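Local coordinates for protein putative adenosine kinase (PDB 3VAS) that catalyses the phosphorylation of the 5'-hydroxyl of adenosine to give AMP, with ATP as the probable phosphate donor, at residues V27-D36 against G81-I91; Q311-F322 against A346-F356. One frame throughout, in Å; residues are numbered along the deposited sequence.

Interaction 1: V27-D36 against G81-I91. With ADN (adenosine), chain C.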
# COMPACT_ATOMS: atom_id res chain seq x y z
N VAL A 27 12.37 -8.65 4.92
CA VAL A 27 11.22 -8.07 4.22
C VAL A 27 11.67 -7.01 3.23
O VAL A 27 12.41 -6.09 3.59
CB VAL A 27 10.23 -7.41 5.22
CG1 VAL A 27 9.10 -6.72 4.47
CG2 VAL A 27 9.69 -8.44 6.20
N PHE A 28 11.23 -7.13 1.99
CA PHE A 28 11.59 -6.18 0.94
C PHE A 28 10.35 -5.54 0.33
O PHE A 28 9.39 -6.23 0.00
CB PHE A 28 12.40 -6.88 -0.17
CG PHE A 28 12.76 -5.98 -1.33
CD1 PHE A 28 13.99 -5.34 -1.36
CD2 PHE A 28 11.88 -5.79 -2.38
CE1 PHE A 28 14.32 -4.51 -2.42
CE2 PHE A 28 12.21 -4.97 -3.44
CZ PHE A 28 13.43 -4.33 -3.46
N GLY A 29 10.39 -4.22 0.17
CA GLY A 29 9.36 -3.52 -0.57
C GLY A 29 9.95 -2.67 -1.67
O GLY A 29 11.08 -2.18 -1.56
N MET A 30 9.21 -2.51 -2.77
CA MET A 30 9.53 -1.49 -3.76
C MET A 30 8.26 -0.72 -4.07
O MET A 30 7.18 -1.30 -4.11
CB MET A 30 10.14 -2.08 -5.04
CG MET A 30 9.23 -3.01 -5.84
SD MET A 30 9.82 -3.34 -7.52
CE MET A 30 9.21 -1.94 -8.42
N GLY A 31 8.37 0.59 -4.27
CA GLY A 31 7.18 1.39 -4.53
C GLY A 31 7.39 2.83 -4.95
O GLY A 31 8.47 3.22 -5.42
N ASN A 32 6.34 3.63 -4.77
CA ASN A 32 6.39 5.04 -5.10
C ASN A 32 6.51 5.89 -3.83
O ASN A 32 5.55 6.04 -3.08
CB ASN A 32 5.13 5.44 -5.88
CG ASN A 32 4.80 4.45 -6.99
OD1 ASN A 32 5.70 3.88 -7.62
ND2 ASN A 32 3.51 4.25 -7.24
N PRO A 33 7.71 6.43 -3.57
CA PRO A 33 7.84 7.26 -2.36
C PRO A 33 7.31 8.65 -2.65
O PRO A 33 7.79 9.32 -3.57
CB PRO A 33 9.34 7.27 -2.09
CG PRO A 33 9.97 7.02 -3.42
CD PRO A 33 8.99 6.25 -4.27
N LEU A 34 6.30 9.07 -1.89
CA LEU A 34 5.59 10.31 -2.19
C LEU A 34 5.46 11.19 -0.96
O LEU A 34 5.43 10.71 0.17
CB LEU A 34 4.20 9.99 -2.74
CG LEU A 34 4.09 9.06 -3.95
CD1 LEU A 34 2.64 8.61 -4.15
CD2 LEU A 34 4.63 9.73 -5.21
N LEU A 35 5.37 12.50 -1.19
CA LEU A 35 5.09 13.42 -0.10
C LEU A 35 3.59 13.67 -0.04
O LEU A 35 2.98 14.08 -1.04
CB LEU A 35 5.84 14.73 -0.31
CG LEU A 35 5.66 15.76 0.81
CD1 LEU A 35 6.46 15.35 2.04
CD2 LEU A 35 6.06 17.15 0.35
N ASP A 36 2.98 13.40 1.11
CA ASP A 36 1.58 13.74 1.33
C ASP A 36 1.43 15.21 1.72
O ASP A 36 2.13 15.71 2.60
CB ASP A 36 0.95 12.85 2.40
CG ASP A 36 0.72 11.42 1.92
OD1 ASP A 36 0.91 11.16 0.71
OD2 ASP A 36 0.34 10.57 2.75
N GLY A 81 4.73 9.88 2.52
CA GLY A 81 3.66 8.97 2.13
C GLY A 81 4.14 7.88 1.19
O GLY A 81 5.32 7.52 1.19
N GLY A 82 3.23 7.37 0.37
CA GLY A 82 3.53 6.23 -0.49
C GLY A 82 3.04 4.94 0.16
O GLY A 82 3.50 4.56 1.24
N ALA A 83 2.12 4.26 -0.52
CA ALA A 83 1.42 3.12 0.05
C ALA A 83 2.36 1.99 0.49
O ALA A 83 2.27 1.51 1.62
CB ALA A 83 0.37 2.59 -0.92
N THR A 84 3.25 1.57 -0.40
CA THR A 84 4.18 0.49 -0.10
C THR A 84 5.13 0.90 1.01
O THR A 84 5.40 0.12 1.92
CB THR A 84 5.00 0.07 -1.34
OG1 THR A 84 4.12 -0.34 -2.39
CG2 THR A 84 5.95 -1.08 -0.99
N LEU A 85 5.63 2.13 0.93
CA LEU A 85 6.56 2.64 1.93
C LEU A 85 5.91 2.72 3.31
O LEU A 85 6.54 2.35 4.31
CB LEU A 85 7.15 3.99 1.49
CG LEU A 85 8.10 4.65 2.50
CD1 LEU A 85 9.25 3.71 2.89
CD2 LEU A 85 8.65 5.98 1.96
N ASN A 86 4.67 3.19 3.37
CA ASN A 86 3.91 3.23 4.63
C ASN A 86 3.89 1.85 5.30
O ASN A 86 4.20 1.71 6.48
CB ASN A 86 2.47 3.70 4.40
CG ASN A 86 2.35 5.19 4.12
OD1 ASN A 86 3.30 5.96 4.32
ND2 ASN A 86 1.17 5.61 3.68
N THR A 87 3.52 0.83 4.52
CA THR A 87 3.39 -0.53 5.02
C THR A 87 4.73 -1.11 5.48
O THR A 87 4.84 -1.64 6.59
CB THR A 87 2.77 -1.45 3.95
OG1 THR A 87 1.41 -1.05 3.72
CG2 THR A 87 2.80 -2.90 4.38
N VAL A 88 5.75 -0.99 4.64
CA VAL A 88 7.05 -1.57 4.94
C VAL A 88 7.73 -0.91 6.13
O VAL A 88 8.32 -1.59 6.97
CB VAL A 88 7.96 -1.54 3.70
CG1 VAL A 88 9.40 -1.89 4.07
CG2 VAL A 88 7.41 -2.50 2.65
N LYS A 89 7.64 0.41 6.24
CA LYS A 89 8.29 1.08 7.36
C LYS A 89 7.55 0.82 8.67
O LYS A 89 8.16 0.82 9.74
CB LYS A 89 8.50 2.57 7.09
CG LYS A 89 7.25 3.44 7.14
CD LYS A 89 7.60 4.87 6.71
CE LYS A 89 6.47 5.84 7.01
NZ LYS A 89 6.81 7.23 6.60
N MET A 90 6.25 0.58 8.60
CA MET A 90 5.52 0.23 9.82
C MET A 90 5.81 -1.22 10.24
O MET A 90 5.88 -1.51 11.43
CB MET A 90 4.01 0.47 9.70
CG MET A 90 3.28 0.25 11.02
SD MET A 90 1.54 0.75 10.98
CE MET A 90 1.09 0.64 12.71
N ILE A 91 5.99 -2.11 9.27
CA ILE A 91 6.44 -3.47 9.59
C ILE A 91 7.75 -3.38 10.36
O ILE A 91 7.94 -4.05 11.37
CB ILE A 91 6.67 -4.32 8.32
CG1 ILE A 91 5.35 -4.56 7.58
CG2 ILE A 91 7.32 -5.65 8.68
CD1 ILE A 91 5.52 -5.35 6.30
O5' ADN C . -3.11 4.77 1.63
C5' ADN C . -2.86 6.18 1.71
C4' ADN C . -1.53 6.54 1.08
O4' ADN C . -1.57 6.24 -0.32
C3' ADN C . -1.11 8.01 1.18
O3' ADN C . -0.04 8.14 2.12
C2' ADN C . -0.59 8.35 -0.23
O2' ADN C . 0.68 8.96 -0.26
C1' ADN C . -0.57 6.99 -0.93
N9 ADN C . -0.81 7.05 -2.38
C8 ADN C . -1.74 7.75 -3.00
N7 ADN C . -1.57 7.52 -4.44
C5 ADN C . -0.47 6.63 -4.62
C6 ADN C . 0.12 6.10 -5.76
N6 ADN C . -0.40 6.43 -7.06
N1 ADN C . 1.22 5.25 -5.64
C2 ADN C . 1.72 4.94 -4.40
N3 ADN C . 1.14 5.46 -3.28
C4 ADN C . 0.03 6.33 -3.42
O HOH W 1 5.68 3.65 -1.48

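Interaction 2: Q311-F322 against A346-F356. With ADN (adenosine), chain C.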
# COMPACT_ATOMS: atom_id res chain seq x y z
N GLN A 311 -13.83 9.60 17.87
CA GLN A 311 -12.56 8.87 17.99
C GLN A 311 -11.72 9.00 16.72
O GLN A 311 -10.49 9.04 16.78
CB GLN A 311 -12.81 7.39 18.30
CG GLN A 311 -13.41 7.13 19.67
CD GLN A 311 -13.47 5.64 19.99
OE1 GLN A 311 -14.47 4.98 19.70
NE2 GLN A 311 -12.41 5.12 20.60
N ILE A 312 -12.40 9.05 15.58
CA ILE A 312 -11.73 9.08 14.29
C ILE A 312 -11.02 10.40 14.01
O ILE A 312 -11.66 11.45 13.93
CB ILE A 312 -12.72 8.77 13.15
CG1 ILE A 312 -13.27 7.35 13.29
CG2 ILE A 312 -12.04 8.95 11.80
CD1 ILE A 312 -14.36 7.01 12.29
N ILE A 313 -9.70 10.34 13.87
CA ILE A 313 -8.90 11.52 13.54
C ILE A 313 -8.65 11.61 12.04
O ILE A 313 -8.98 12.60 11.40
CB ILE A 313 -7.56 11.53 14.29
CG1 ILE A 313 -7.78 11.65 15.80
CG2 ILE A 313 -6.67 12.66 13.79
CD1 ILE A 313 -8.46 12.94 16.22
N ASP A 314 -8.05 10.56 11.48
CA ASP A 314 -7.75 10.50 10.05
C ASP A 314 -7.53 9.05 9.60
O ASP A 314 -6.54 8.42 9.97
CB ASP A 314 -6.52 11.35 9.73
CG ASP A 314 -6.26 11.47 8.23
OD1 ASP A 314 -7.19 11.20 7.44
OD2 ASP A 314 -5.13 11.85 7.84
N THR A 315 -8.46 8.54 8.80
CA THR A 315 -8.43 7.15 8.36
C THR A 315 -7.50 6.92 7.16
O THR A 315 -7.31 5.78 6.73
CB THR A 315 -9.84 6.63 7.99
OG1 THR A 315 -10.36 7.40 6.90
CG2 THR A 315 -10.77 6.74 9.19
N ASN A 316 -6.94 8.00 6.63
CA ASN A 316 -6.00 7.90 5.52
C ASN A 316 -4.79 7.05 5.90
O ASN A 316 -4.09 7.36 6.87
CB ASN A 316 -5.57 9.30 5.06
CG ASN A 316 -4.64 9.26 3.85
OD1 ASN A 316 -5.07 8.92 2.74
ND2 ASN A 316 -3.38 9.64 4.06
N GLY A 317 -4.57 5.98 5.16
CA GLY A 317 -3.43 5.11 5.40
C GLY A 317 -3.75 3.88 6.24
O GLY A 317 -2.89 3.02 6.44
N ALA A 318 -4.99 3.79 6.73
CA ALA A 318 -5.42 2.68 7.58
C ALA A 318 -5.22 1.32 6.92
O ALA A 318 -4.81 0.36 7.57
CB ALA A 318 -6.89 2.86 7.98
N GLY A 319 -5.51 1.25 5.62
CA GLY A 319 -5.29 0.03 4.85
C GLY A 319 -3.83 -0.36 4.78
O GLY A 319 -3.50 -1.55 4.85
N ASP A 320 -2.95 0.63 4.65
CA ASP A 320 -1.51 0.39 4.62
C ASP A 320 -1.05 -0.16 5.96
O ASP A 320 -0.22 -1.06 6.02
CB ASP A 320 -0.74 1.68 4.31
CG ASP A 320 -1.16 2.32 2.99
OD1 ASP A 320 -1.62 1.59 2.08
OD2 ASP A 320 -1.01 3.55 2.87
N ALA A 321 -1.58 0.42 7.03
CA ALA A 321 -1.25 -0.02 8.39
C ALA A 321 -1.78 -1.42 8.63
O ALA A 321 -1.09 -2.26 9.22
CB ALA A 321 -1.85 0.94 9.40
N PHE A 322 -3.00 -1.67 8.18
CA PHE A 322 -3.62 -2.98 8.31
C PHE A 322 -2.71 -4.05 7.75
O PHE A 322 -2.46 -5.07 8.40
CB PHE A 322 -4.98 -3.01 7.61
CG PHE A 322 -5.70 -4.33 7.76
CD1 PHE A 322 -6.60 -4.53 8.80
CD2 PHE A 322 -5.47 -5.37 6.86
CE1 PHE A 322 -7.26 -5.75 8.94
CE2 PHE A 322 -6.13 -6.58 7.00
CZ PHE A 322 -7.02 -6.77 8.04
N ALA A 346 -2.96 -2.19 14.26
CA ALA A 346 -2.13 -1.30 13.46
C ALA A 346 -2.96 -0.19 12.83
O ALA A 346 -2.60 0.99 12.90
CB ALA A 346 -1.40 -2.08 12.39
N ALA A 347 -4.08 -0.58 12.22
CA ALA A 347 -4.96 0.36 11.53
C ALA A 347 -5.58 1.35 12.50
O ALA A 347 -5.66 2.55 12.21
CB ALA A 347 -6.04 -0.40 10.78
N ALA A 348 -6.01 0.84 13.66
CA ALA A 348 -6.60 1.68 14.71
C ALA A 348 -5.62 2.73 15.23
O ALA A 348 -6.00 3.86 15.52
CB ALA A 348 -7.11 0.81 15.85
N TYR A 349 -4.35 2.35 15.35
CA TYR A 349 -3.31 3.29 15.77
C TYR A 349 -3.19 4.44 14.77
O TYR A 349 -3.12 5.61 15.15
CB TYR A 349 -1.97 2.56 15.91
CG TYR A 349 -0.79 3.45 16.21
CD1 TYR A 349 -0.51 3.85 17.52
CD2 TYR A 349 0.05 3.89 15.20
CE1 TYR A 349 0.59 4.66 17.80
CE2 TYR A 349 1.15 4.70 15.47
CZ TYR A 349 1.41 5.09 16.77
OH TYR A 349 2.49 5.90 17.03
N ILE A 350 -3.19 4.11 13.48
CA ILE A 350 -3.09 5.10 12.43
C ILE A 350 -4.34 5.98 12.31
O ILE A 350 -4.24 7.19 12.10
CB ILE A 350 -2.75 4.43 11.08
CG1 ILE A 350 -1.28 4.00 11.06
CG2 ILE A 350 -3.05 5.36 9.91
CD1 ILE A 350 -0.30 5.10 11.47
N ILE A 351 -5.52 5.37 12.47
CA ILE A 351 -6.79 6.08 12.41
C ILE A 351 -6.86 7.20 13.45
O ILE A 351 -7.45 8.26 13.21
CB ILE A 351 -7.98 5.09 12.60
CG1 ILE A 351 -8.20 4.29 11.31
CG2 ILE A 351 -9.27 5.81 12.99
CD1 ILE A 351 -9.24 3.20 11.44
N CYS A 352 -6.23 6.98 14.60
CA CYS A 352 -6.25 7.98 15.66
C CYS A 352 -5.11 8.99 15.55
O CYS A 352 -4.85 9.76 16.47
CB CYS A 352 -6.23 7.28 17.03
SG CYS A 352 -7.76 6.38 17.40
N ARG A 353 -4.43 8.99 14.40
CA ARG A 353 -3.32 9.92 14.16
C ARG A 353 -3.43 10.59 12.78
O ARG A 353 -4.01 10.04 11.85
CB ARG A 353 -1.98 9.19 14.30
CG ARG A 353 -1.76 8.58 15.68
CD ARG A 353 -0.49 7.75 15.73
NE ARG A 353 0.72 8.55 15.53
CZ ARG A 353 1.39 9.15 16.50
NH1 ARG A 353 0.97 9.05 17.76
NH2 ARG A 353 2.49 9.86 16.23
N SER A 354 -2.85 11.79 12.66
CA SER A 354 -2.93 12.57 11.43
C SER A 354 -1.89 12.14 10.40
O SER A 354 -0.68 12.22 10.65
CB SER A 354 -2.77 14.06 11.74
OG SER A 354 -3.66 14.47 12.77
N GLY A 355 -2.35 11.69 9.24
CA GLY A 355 -1.47 11.15 8.22
C GLY A 355 -0.84 9.85 8.67
O GLY A 355 -1.19 9.31 9.72
N PHE A 356 0.09 9.31 7.88
CA PHE A 356 0.77 8.10 8.30
C PHE A 356 1.91 8.44 9.26
O PHE A 356 3.08 8.42 8.89
CB PHE A 356 1.27 7.28 7.11
CG PHE A 356 1.42 5.82 7.42
CD1 PHE A 356 0.36 4.95 7.26
CD2 PHE A 356 2.63 5.31 7.89
CE1 PHE A 356 0.49 3.60 7.55
CE2 PHE A 356 2.77 3.97 8.18
CZ PHE A 356 1.70 3.11 8.01
O5' ADN C . -3.11 4.77 1.63
C5' ADN C . -2.86 6.18 1.71
C4' ADN C . -1.53 6.54 1.08
O4' ADN C . -1.57 6.24 -0.32
C3' ADN C . -1.11 8.01 1.18
O3' ADN C . -0.04 8.14 2.12
C2' ADN C . -0.59 8.35 -0.23
O2' ADN C . 0.68 8.96 -0.26
C1' ADN C . -0.57 6.99 -0.93
N9 ADN C . -0.81 7.05 -2.38
C8 ADN C . -1.74 7.75 -3.00
N7 ADN C . -1.57 7.52 -4.44
C5 ADN C . -0.47 6.63 -4.62
C6 ADN C . 0.12 6.10 -5.76
N6 ADN C . -0.40 6.43 -7.06
N1 ADN C . 1.22 5.25 -5.64
C2 ADN C . 1.72 4.94 -4.40
N3 ADN C . 1.14 5.46 -3.28
C4 ADN C . 0.03 6.33 -3.42
O HOH W 2 -3.95 8.83 9.32

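Interaction 1: V27-D36 against G81-I91
D36, whose carboxylate lies against the G81 CA, shares a ribose hydroxyl with N86 of the facing segment: adenosine O3' donates to D36 OD2 at 2.5 Å and accepts from N86 ND2 at 3.2 Å. The other carboxylate oxygen, OD1, accepts from O2' in a bond modelled doubtfully short; O2' also takes the G82 N-H. The base is read from both segments: N32 ND2 reaches adenosine N1 at 3.0 Å, its amide's turn set by OD1 bonding T191 OG1, and the A83 backbone amide reaches N3, while L34 CD1 touches the purine at C4. Behind the nucleoside the two backbones are joined directly by G81 N to L34 O, 2.6 Å. One water accepts from L85 N and gives a weak bond to N32 O. Further back, strand 27-31 runs nearly antiparallel to helix 83-91, their axes only 7.4 Å apart at closest, because G29 and G31 put bare backbone under the helix. V88 CG2 rests on G29 CA at 3.9 Å. With T84 CG2 anti to its own N, that methyl meets M30 O, and OG1 is left to bond A185 N. A carboxylate spanning O2' and O3' is consistent with a pocket made for a ribose carrying both hydroxyls.

Interaction 2: Q311-F322 against A346-F356
D314 ties the loop before helix 318-322 to the tail that follows helix 346-351. D314 CB sits against R353 O at 3.5 Å. From there CG swings anti to the backbone N (chi1 -173°), which carries the carboxylate past S354, and at the tip D314 OD2 accepts the G355 N-H at 3.1 Å, on its anti side and somewhat out of the carboxylate plane. The other oxygen, OD1, turns back to its own loop and takes a weak bond from N316 N. The main chain of D314 is held as well: its N-H points almost straight at I351 O (2.9 Å, 176°), and I313 N comes to the same carbonyl at 3.1 Å from the opposite face of its plane. I351 O thus receives two donors just where its helix ends. Residues 314-320 spell DTNGAGD, the signature of the pfkB/ribokinase family. Here T315-A318 forms a type II turn with G317 as N-cap; in relatives this turn supplies amides for an anion hole near the transferred phosphate. One helical turn on, D320 OD2 accepts from adenosine O5' at 2.7 Å, the very hydroxyl that adenosine kinases phosphorylate. Helices 318-322 and 346-351 cross at 148°, and their alanines let them close to 7.6 Å between axes. A318 and F322 pack on A347, A321 on A346, and I350 CG1 presses on A321 CB. On the adenosine side, I350 CD1 lies over the centre of the F356 ring, while G317 O and A321 N meet the ring's edge. At the far end of the loop, I313 CG2 lies against the backbone carbonyl carbon of R353 and against S354 OG.

Interaction 1 is wholly buried, near the centre of the molecule, whereas interaction 2 starts in the core and runs out to exposed residues at I312, C352 and S354. Both touch the same adenosine from different directions: 27-36 and 81-91 hold the base and the 2' and 3' hydroxyls, 311-322 the 5' end. Helix 83-95 connects them. N86 ND2 bonds D320 OD2 and T87 OG1 bonds D320 O, so the residue at O5' is positioned by the helix of interaction 1; M90 CE packs on A346 CB. Interaction 1 relies largely on backbone and ligand bonds, interaction 2 on small apolar side chains, with the hydrogen bonds between its segments gathered in the loops and at a helix end.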